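Local coordinates for ESAT-6/WXG100 secretion system protein (Streptococcus gallolyticus, PDB 7JQE), which is an EsaA subunit of the bacterial type VIIb secretion system, whose extracellular region probably takes part in protein export across the cell envelope, at residues Ile143-Phe147 / Ile483-Ser488; Glu324-Thr330 / Val347-Lys353. One frame throughout, in Å; residues are numbered along the deposited sequence.

Contact 1 (Ile143-Phe147 / Ile483-Ser488). With EDO (1,2-ethanediol), chain O; EDO (1,2-ethanediol), chain P; EDO (1,2-ethanediol), chain L.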
ATOM      1  N   ILE A 143     -30.690  40.996  34.398  1.00 89.65           N
ATOM      2  CA  ILE A 143     -29.962  42.243  34.616  1.00 89.61           C
ATOM      3  C   ILE A 143     -30.061  42.735  36.053  1.00 87.57           C
ATOM      4  O   ILE A 143     -29.194  43.493  36.502  1.00 88.79           O
ATOM      5  CB  ILE A 143     -30.467  43.345  33.664  1.00 86.49           C
ATOM      6  CG1 ILE A 143     -31.895  43.750  34.036  1.00 85.00           C
ATOM      7  CG2 ILE A 143     -30.396  42.880  32.218  1.00 81.71           C
ATOM      8  CD1 ILE A 143     -32.370  45.024  33.362  1.00 88.06           C
ATOM      9  N   ASN A 144     -31.097  42.322  36.789  1.00 94.29           N
ATOM     10  CA  ASN A 144     -31.366  42.898  38.105  1.00101.11           C
ATOM     11  C   ASN A 144     -30.146  42.876  39.018  1.00 99.22           C
ATOM     12  O   ASN A 144     -29.953  43.797  39.817  1.00 98.84           O
ATOM     13  CB  ASN A 144     -32.530  42.156  38.765  1.00103.60           C
ATOM     14  CG  ASN A 144     -32.564  42.345  40.268  1.00109.28           C
ATOM     15  OD1 ASN A 144     -33.192  43.273  40.776  1.00105.80           O
ATOM     16  ND2 ASN A 144     -31.889  41.458  40.990  1.00117.96           N
ATOM     17  N   SER A 145     -29.311  41.840  38.916  1.00103.07           N
ATOM     18  CA  SER A 145     -28.202  41.691  39.855  1.00102.30           C
ATOM     19  C   SER A 145     -27.184  42.817  39.724  1.00 94.06           C
ATOM     20  O   SER A 145     -26.508  43.158  40.702  1.00 92.43           O
ATOM     21  CB  SER A 145     -27.519  40.338  39.646  1.00 99.63           C
ATOM     22  OG  SER A 145     -26.399  40.198  40.503  1.00 99.61           O
ATOM     23  N   TYR A 146     -27.053  43.401  38.534  1.00 92.08           N
ATOM     24  CA  TYR A 146     -26.051  44.425  38.270  1.00 91.27           C
ATOM     25  C   TYR A 146     -26.643  45.823  38.196  1.00 96.99           C
ATOM     26  O   TYR A 146     -25.894  46.792  38.028  1.00104.83           O
ATOM     27  CB  TYR A 146     -25.311  44.113  36.964  1.00 86.91           C
ATOM     28  CG  TYR A 146     -25.162  42.632  36.682  1.00 90.99           C
ATOM     29  CD1 TYR A 146     -26.143  41.938  35.984  1.00 81.51           C
ATOM     30  CD2 TYR A 146     -24.046  41.930  37.115  1.00 82.08           C
ATOM     31  CE1 TYR A 146     -26.019  40.592  35.729  1.00 82.35           C
ATOM     32  CE2 TYR A 146     -23.913  40.579  36.865  1.00 83.81           C
ATOM     33  CZ  TYR A 146     -24.901  39.916  36.170  1.00 82.82           C
ATOM     34  OH  TYR A 146     -24.774  38.572  35.919  1.00 77.98           O
ATOM     35  N   PHE A 147     -27.965  45.956  38.320  1.00 92.85           N
ATOM     36  CA  PHE A 147     -28.607  47.244  38.085  1.00 92.13           C
ATOM     37  C   PHE A 147     -28.143  48.297  39.083  1.00 99.63           C
ATOM     38  O   PHE A 147     -28.136  49.492  38.764  1.00 99.50           O
ATOM     39  CB  PHE A 147     -30.127  47.078  38.140  1.00100.08           C
ATOM     40  CG  PHE A 147     -30.885  48.133  37.382  1.00 98.58           C
ATOM     41  CD1 PHE A 147     -30.945  48.099  35.997  1.00 93.95           C
ATOM     42  CD2 PHE A 147     -31.551  49.148  38.054  1.00 97.88           C
ATOM     43  CE1 PHE A 147     -31.643  49.062  35.292  1.00 91.40           C
ATOM     44  CE2 PHE A 147     -32.254  50.117  37.356  1.00 97.89           C
ATOM     45  CZ  PHE A 147     -32.300  50.075  35.973  1.00106.66           C
ATOM     46  N   ILE A 483     -28.727  47.069  27.778  1.00 83.37           N
ATOM     47  CA  ILE A 483     -30.080  46.925  28.310  1.00 85.34           C
ATOM     48  C   ILE A 483     -30.199  47.619  29.662  1.00 86.63           C
ATOM     49  O   ILE A 483     -31.195  48.292  29.949  1.00 90.87           O
ATOM     50  CB  ILE A 483     -30.461  45.437  28.405  1.00 86.00           C
ATOM     51  CG1 ILE A 483     -30.380  44.778  27.026  1.00 84.75           C
ATOM     52  CG2 ILE A 483     -31.849  45.281  29.002  1.00 80.53           C
ATOM     53  CD1 ILE A 483     -30.705  43.306  27.033  1.00 76.53           C
ATOM     54  N   ILE A 484     -29.186  47.460  30.515  1.00 88.41           N
ATOM     55  CA  ILE A 484     -29.213  48.089  31.831  1.00 84.54           C
ATOM     56  C   ILE A 484     -29.291  49.603  31.690  1.00 93.49           C
ATOM     57  O   ILE A 484     -30.079  50.270  32.373  1.00 94.12           O
ATOM     58  CB  ILE A 484     -27.987  47.659  32.654  1.00 86.39           C
ATOM     59  CG1 ILE A 484     -28.120  46.195  33.081  1.00 95.78           C
ATOM     60  CG2 ILE A 484     -27.798  48.566  33.856  1.00 87.05           C
ATOM     61  CD1 ILE A 484     -26.919  45.661  33.840  1.00 93.25           C
ATOM     62  N   GLU A 485     -28.482  50.169  30.793  1.00 88.44           N
ATOM     63  CA  GLU A 485     -28.495  51.616  30.614  1.00 89.65           C
ATOM     64  C   GLU A 485     -29.815  52.092  30.014  1.00 94.08           C
ATOM     65  O   GLU A 485     -30.334  53.144  30.404  1.00 94.98           O
ATOM     66  CB  GLU A 485     -27.313  52.052  29.752  1.00 86.33           C
ATOM     67  CG  GLU A 485     -26.006  52.135  30.520  1.00103.88           C
ATOM     68  CD  GLU A 485     -24.818  52.446  29.629  1.00121.12           C
ATOM     69  OE1 GLU A 485     -24.995  52.506  28.393  1.00124.40           O
ATOM     70  OE2 GLU A 485     -23.705  52.630  30.166  1.00128.26           O
ATOM     71  N   LEU A 486     -30.377  51.330  29.073  1.00 91.89           N
ATOM     72  CA  LEU A 486     -31.658  51.723  28.492  1.00 93.29           C
ATOM     73  C   LEU A 486     -32.767  51.692  29.537  1.00 97.06           C
ATOM     74  O   LEU A 486     -33.594  52.608  29.601  1.00101.29           O
ATOM     75  CB  LEU A 486     -32.004  50.821  27.307  1.00 91.44           C
ATOM     76  CG  LEU A 486     -33.295  51.158  26.554  1.00 90.19           C
ATOM     77  CD1 LEU A 486     -33.330  52.623  26.152  1.00 90.13           C
ATOM     78  CD2 LEU A 486     -33.442  50.270  25.329  1.00 88.46           C
ATOM     79  N   GLN A 487     -32.802  50.649  30.371  1.00 93.72           N
ATOM     80  CA  GLN A 487     -33.786  50.609  31.450  1.00 91.89           C
ATOM     81  C   GLN A 487     -33.578  51.756  32.428  1.00 91.96           C
ATOM     82  O   GLN A 487     -34.548  52.340  32.925  1.00 93.73           O
ATOM     83  CB  GLN A 487     -33.721  49.270  32.182  1.00 91.37           C
ATOM     84  CG  GLN A 487     -34.861  48.328  31.841  1.00 99.65           C
ATOM     85  CD  GLN A 487     -36.173  48.751  32.464  1.00108.20           C
ATOM     86  OE1 GLN A 487     -36.373  48.601  33.668  1.00116.76           O
ATOM     87  NE2 GLN A 487     -37.076  49.284  31.649  1.00111.10           N
ATOM     88  N   SER A 488     -32.319  52.090  32.720  1.00 92.90           N
ATOM     89  CA  SER A 488     -32.032  53.152  33.679  1.00100.72           C
ATOM     90  C   SER A 488     -32.599  54.485  33.207  1.00105.71           C
ATOM     91  O   SER A 488     -33.248  55.204  33.976  1.00108.56           O
ATOM     92  CB  SER A 488     -30.522  53.252  33.906  1.00104.50           C
ATOM     93  OG  SER A 488     -30.215  54.218  34.898  1.00112.46           O
TER
HETATM   94  C1  EDO O 714     -33.321  45.281  43.769  1.00 98.85           C
HETATM   95  O1  EDO O 714     -32.331  45.084  42.752  1.00 99.36           O
HETATM   96  C2  EDO O 714     -32.728  44.945  45.135  1.00101.74           C
HETATM   97  O2  EDO O 714     -33.761  44.937  46.127  1.00102.15           O
HETATM   98  C1  EDO P 715     -37.494  42.806  40.191  1.00 99.30           C
HETATM   99  O1  EDO P 715     -36.497  41.795  40.393  1.00104.04           O
HETATM  100  C2  EDO P 715     -37.142  44.055  40.994  1.00 92.42           C
HETATM  101  O2  EDO P 715     -35.941  44.653  40.493  1.00 86.01           O
HETATM  102  C1  EDO L 711     -22.959  37.942  41.377  1.00105.15           C
HETATM  103  O1  EDO L 711     -24.041  38.313  40.516  1.00104.89           O
HETATM  104  C2  EDO L 711     -22.352  39.194  42.001  1.00103.04           C
HETATM  105  O2  EDO L 711     -21.293  38.820  42.890  1.00101.48           O

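Contact 2 (Glu324-Thr330 / Val347-Lys353)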
ATOM      1  N   GLU A 324      38.832 -77.505 -33.504  1.00122.07           N
ATOM      2  CA  GLU A 324      38.214 -76.312 -32.920  1.00124.29           C
ATOM      3  C   GLU A 324      37.710 -76.682 -31.528  1.00122.04           C
ATOM      4  O   GLU A 324      36.540 -77.010 -31.314  1.00115.43           O
ATOM      5  CB  GLU A 324      37.097 -75.792 -33.812  1.00124.99           C
ATOM      6  CG  GLU A 324      36.098 -76.862 -34.209  1.00130.79           C
ATOM      7  CD  GLU A 324      35.039 -76.350 -35.160  1.00130.98           C
ATOM      8  OE1 GLU A 324      34.536 -75.224 -34.946  1.00107.35           O
ATOM      9  OE2 GLU A 324      34.719 -77.075 -36.129  1.00143.35           O
ATOM     10  N   ASP A 325      38.625 -76.619 -30.566  1.00126.38           N
ATOM     11  CA  ASP A 325      38.374 -77.149 -29.238  1.00128.65           C
ATOM     12  C   ASP A 325      37.295 -76.347 -28.513  1.00122.60           C
ATOM     13  O   ASP A 325      36.996 -75.207 -28.878  1.00120.93           O
ATOM     14  CB  ASP A 325      39.663 -77.145 -28.421  1.00130.66           C
ATOM     15  CG  ASP A 325      40.869 -76.722 -29.240  1.00128.30           C
ATOM     16  OD1 ASP A 325      40.967 -75.522 -29.581  1.00126.02           O
ATOM     17  OD2 ASP A 325      41.714 -77.589 -29.548  1.00126.84           O
ATOM     18  N   PRO A 326      36.689 -76.933 -27.482  1.00110.88           N
ATOM     19  CA  PRO A 326      35.696 -76.194 -26.693  1.00100.39           C
ATOM     20  C   PRO A 326      36.305 -74.948 -26.064  1.00102.68           C
ATOM     21  O   PRO A 326      37.457 -74.947 -25.626  1.00101.48           O
ATOM     22  CB  PRO A 326      35.262 -77.210 -25.630  1.00 95.43           C
ATOM     23  CG  PRO A 326      35.565 -78.550 -26.241  1.00103.39           C
ATOM     24  CD  PRO A 326      36.794 -78.345 -27.072  1.00 98.18           C
ATOM     25  N   THR A 327      35.510 -73.879 -26.018  1.00 90.59           N
ATOM     26  CA  THR A 327      35.947 -72.593 -25.488  1.00 94.25           C
ATOM     27  C   THR A 327      34.884 -72.062 -24.539  1.00 90.83           C
ATOM     28  O   THR A 327      33.712 -71.952 -24.913  1.00 87.03           O
ATOM     29  CB  THR A 327      36.209 -71.587 -26.612  1.00 90.86           C
ATOM     30  OG1 THR A 327      36.946 -72.225 -27.665  1.00 93.93           O
ATOM     31  CG2 THR A 327      37.011 -70.410 -26.090  1.00 86.81           C
ATOM     32  N   THR A 328      35.294 -71.734 -23.317  1.00 93.54           N
ATOM     33  CA  THR A 328      34.376 -71.354 -22.252  1.00 99.43           C
ATOM     34  C   THR A 328      34.287 -69.833 -22.160  1.00 97.34           C
ATOM     35  O   THR A 328      35.308 -69.152 -22.007  1.00 98.54           O
ATOM     36  CB  THR A 328      34.823 -71.950 -20.916  1.00107.16           C
ATOM     37  OG1 THR A 328      36.111 -71.430 -20.567  1.00115.77           O
ATOM     38  CG2 THR A 328      34.905 -73.472 -21.017  1.00 93.40           C
ATOM     39  N   VAL A 329      33.067 -69.310 -22.250  1.00 88.27           N
ATOM     40  CA  VAL A 329      32.795 -67.880 -22.160  1.00 82.40           C
ATOM     41  C   VAL A 329      32.086 -67.610 -20.840  1.00 87.21           C
ATOM     42  O   VAL A 329      31.153 -68.334 -20.471  1.00 82.43           O
ATOM     43  CB  VAL A 329      31.947 -67.401 -23.352  1.00 85.09           C
ATOM     44  CG1 VAL A 329      31.678 -65.905 -23.253  1.00 80.00           C
ATOM     45  CG2 VAL A 329      32.641 -67.749 -24.664  1.00 80.90           C
ATOM     46  N   THR A 330      32.521 -66.565 -20.133  1.00 79.85           N
ATOM     47  CA  THR A 330      32.037 -66.304 -18.783  1.00 80.27           C
ATOM     48  C   THR A 330      31.837 -64.812 -18.560  1.00 79.09           C
ATOM     49  O   THR A 330      32.284 -63.970 -19.344  1.00 82.68           O
ATOM     50  CB  THR A 330      33.002 -66.844 -17.721  1.00 86.42           C
ATOM     51  OG1 THR A 330      34.215 -66.079 -17.748  1.00 84.75           O
ATOM     52  CG2 THR A 330      33.317 -68.310 -17.978  1.00 83.37           C
ATOM     53  N   VAL A 347      26.307 -67.730 -15.775  1.00 80.70           N
ATOM     54  CA  VAL A 347      27.428 -66.817 -15.940  1.00 79.54           C
ATOM     55  C   VAL A 347      28.588 -67.454 -16.684  1.00 90.00           C
ATOM     56  O   VAL A 347      29.582 -66.774 -16.957  1.00 91.74           O
ATOM     57  CB  VAL A 347      27.905 -66.264 -14.583  1.00 84.38           C
ATOM     58  CG1 VAL A 347      26.812 -65.423 -13.943  1.00 78.34           C
ATOM     59  CG2 VAL A 347      28.314 -67.400 -13.662  1.00 81.92           C
ATOM     60  N   SER A 348      28.490 -68.737 -17.028  1.00 82.22           N
ATOM     61  CA  SER A 348      29.566 -69.455 -17.700  1.00 90.53           C
ATOM     62  C   SER A 348      28.984 -70.318 -18.809  1.00 90.26           C
ATOM     63  O   SER A 348      28.003 -71.037 -18.595  1.00 85.00           O
ATOM     64  CB  SER A 348      30.352 -70.322 -16.710  1.00 85.40           C
ATOM     65  OG  SER A 348      31.488 -70.894 -17.327  1.00 94.97           O
ATOM     66  N   LYS A 349      29.595 -70.243 -19.990  1.00 84.65           N
ATOM     67  CA  LYS A 349      29.187 -71.049 -21.129  1.00 88.70           C
ATOM     68  C   LYS A 349      30.418 -71.617 -21.820  1.00 92.10           C
ATOM     69  O   LYS A 349      31.500 -71.026 -21.783  1.00 85.15           O
ATOM     70  CB  LYS A 349      28.359 -70.235 -22.132  1.00 87.73           C
ATOM     71  CG  LYS A 349      26.866 -70.480 -22.054  1.00 94.50           C
ATOM     72  CD  LYS A 349      26.120 -69.603 -23.051  1.00 97.23           C
ATOM     73  CE  LYS A 349      24.637 -69.931 -23.073  1.00 93.24           C
ATOM     74  NZ  LYS A 349      24.041 -69.868 -21.715  1.00 92.75           N
ATOM     75  N   THR A 350      30.240 -72.779 -22.446  1.00 98.31           N
ATOM     76  CA  THR A 350      31.267 -73.410 -23.265  1.00 88.37           C
ATOM     77  C   THR A 350      30.691 -73.666 -24.650  1.00 88.82           C
ATOM     78  O   THR A 350      29.617 -74.264 -24.778  1.00 97.24           O
ATOM     79  CB  THR A 350      31.762 -74.720 -22.642  1.00 90.65           C
ATOM     80  OG1 THR A 350      32.895 -75.196 -23.377  1.00 92.76           O
ATOM     81  CG2 THR A 350      30.672 -75.783 -22.677  1.00 92.04           C
ATOM     82  N   ILE A 351      31.395 -73.205 -25.681  1.00 87.97           N
ATOM     83  CA  ILE A 351      30.939 -73.334 -27.056  1.00 88.13           C
ATOM     84  C   ILE A 351      31.969 -74.135 -27.851  1.00 97.16           C
ATOM     85  O   ILE A 351      33.097 -74.356 -27.411  1.00 98.00           O
ATOM     86  CB  ILE A 351      30.690 -71.967 -27.716  1.00 86.19           C
ATOM     87  CG1 ILE A 351      32.002 -71.190 -27.824  1.00 89.66           C
ATOM     88  CG2 ILE A 351      29.669 -71.171 -26.919  1.00 88.75           C
ATOM     89  CD1 ILE A 351      31.860 -69.842 -28.491  1.00 83.78           C
ATOM     90  N   SER A 352      31.552 -74.574 -29.047  1.00 90.43           N
ATOM     91  CA  SER A 352      32.469 -75.204 -29.990  1.00 96.19           C
ATOM     92  C   SER A 352      32.213 -74.751 -31.424  1.00101.55           C
ATOM     93  O   SER A 352      32.645 -75.429 -32.365  1.00110.42           O
ATOM     94  CB  SER A 352      32.385 -76.736 -29.917  1.00 94.06           C
ATOM     95  OG  SER A 352      32.887 -77.220 -28.682  1.00 94.70           O
ATOM     96  N   LYS A 353      31.524 -73.627 -31.616  1.00101.51           N
ATOM     97  CA  LYS A 353      31.226 -73.132 -32.952  1.00108.41           C
ATOM     98  C   LYS A 353      30.830 -71.664 -32.867  1.00106.15           C
ATOM     99  O   LYS A 353      30.361 -71.197 -31.826  1.00102.53           O
ATOM    100  CB  LYS A 353      30.110 -73.954 -33.610  1.00113.64           C
ATOM    101  CG  LYS A 353      29.746 -73.486 -35.002  1.00120.89           C
ATOM    102  CD  LYS A 353      30.985 -73.356 -35.871  1.00122.03           C
ATOM    103  CE  LYS A 353      30.651 -72.728 -37.212  1.00123.84           C
ATOM    104  NZ  LYS A 353      31.870 -72.488 -38.027  1.00124.61           N
TER

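Contact 1 (Ile143-Phe147 / Ile483-Ser488)
I484 lies in the angle between I143 and F147, and its branches divide the contact among three loop residues. With CG1 anti to its own carbonyl carbon (chi1 -71°), the longer branch runs toward the loop: CG1 meets CB of I143 at 3.7 Å, and CD1 ends 3.8 Å from CB of Y146. The other branch, CG2, lies 3.8 Å from CD1 of F147. This close apolar packing is the tight part of the interface, extended more loosely by I143 CG2, which is 4.3 Å from I483 CG2. The F147 ring reaches along the helix to its next turn. Its CE1 is 3.7 Å from CB of Q487, and N of S488 lies near the ring plane, at the ring's edge. That amide is already bonded to O of I484 within the helix.

The far side of the loop turns away from the helix. There N144 OD1 accepts hydrogen bonds from two ethanediol molecules, and S145 OG donates one to O1 of a third at 3.0 Å; all three diols probably come from the crystallisation liquor. The loop joins helix 102-135 to helix 152-164. Y146 packs on R155, A158 and I159 of the latter and hydrogen-bonds D162 through OH. I483 packs on V123 and R127 of helix 102-135, and Q487 also touches L120. Helix 462-491 thus packs on helix 102-135, on the loop and, through I484 on R155, on helix 152-164.

Contact 2 (Glu324-Thr330 / Val347-Lys353)
I351 and T327 form a hydrogen-bonded pair of a short antiparallel ladder; I351, V329 and S352 bury the most surface of all residues in the contact. T327 N donates to I351 O at 2.8 Å, lying in the plane of the I351 carbonyl, while I351 N reaches T327 O at 2.7 Å, tilted 30° from the plane of the T327 carbonyl. Two residues along, V329 and K349 form the other such pair, both of its bonds modelled shorter than usual, so their exact lengths are doubtful.

I351 and V329 project from the same face as T327 and K349. The CG1 branch of I351 stands between its backbone N and carbonyl carbon (chi1 64°), which places CG1 3.5 Å from T327 O, while CD1 makes a loose apolar contact with V329 CG2 at 4.4 Å. F341, L377 and I379 continue the packing round V329, and K349 NZ forms salt bridges with D343 and D344. S352 lies just past the last pair, beside P326, with OG 3.6 Å from P326 CA. E324 OE1 is 3.2 Å from S352 O, but both are acceptors and form no hydrogen bond. On the other face T328 CG2 touches T350 OG1 at 3.5 Å, and T330 OG1 bonds N378.

Strand 348-351 is an outermost strand of its sheet, whose order continues through 327-335 to 369-379. V329 and I351 give one face its aliphatic part; T328, T330, S348 and T350 make the other polar. Main-chain pairing thus sets the register of an edge strand with one face packed and the other more exposed.

Contact 1 and contact 2 lie on opposite sides of the chain's centre, with their own centres 147 Å apart and their nearest atoms about 126 Å apart. Along the sequence, contact 2 is nested within the loop closed by contact 1: after helix 152-164 the chain runs through further helices to the sheets and returns on helix 462-491. Contact 1 thus brings together parts of the chain distant in sequence, whereas contact 2 joins segments separated by only 16 residues. The separation reflects a highly elongated molecule, with a radius of gyration of 51 Å. Of the two, contact 1 alone has bound ethanediol beside it, and these diols mark no known functional site.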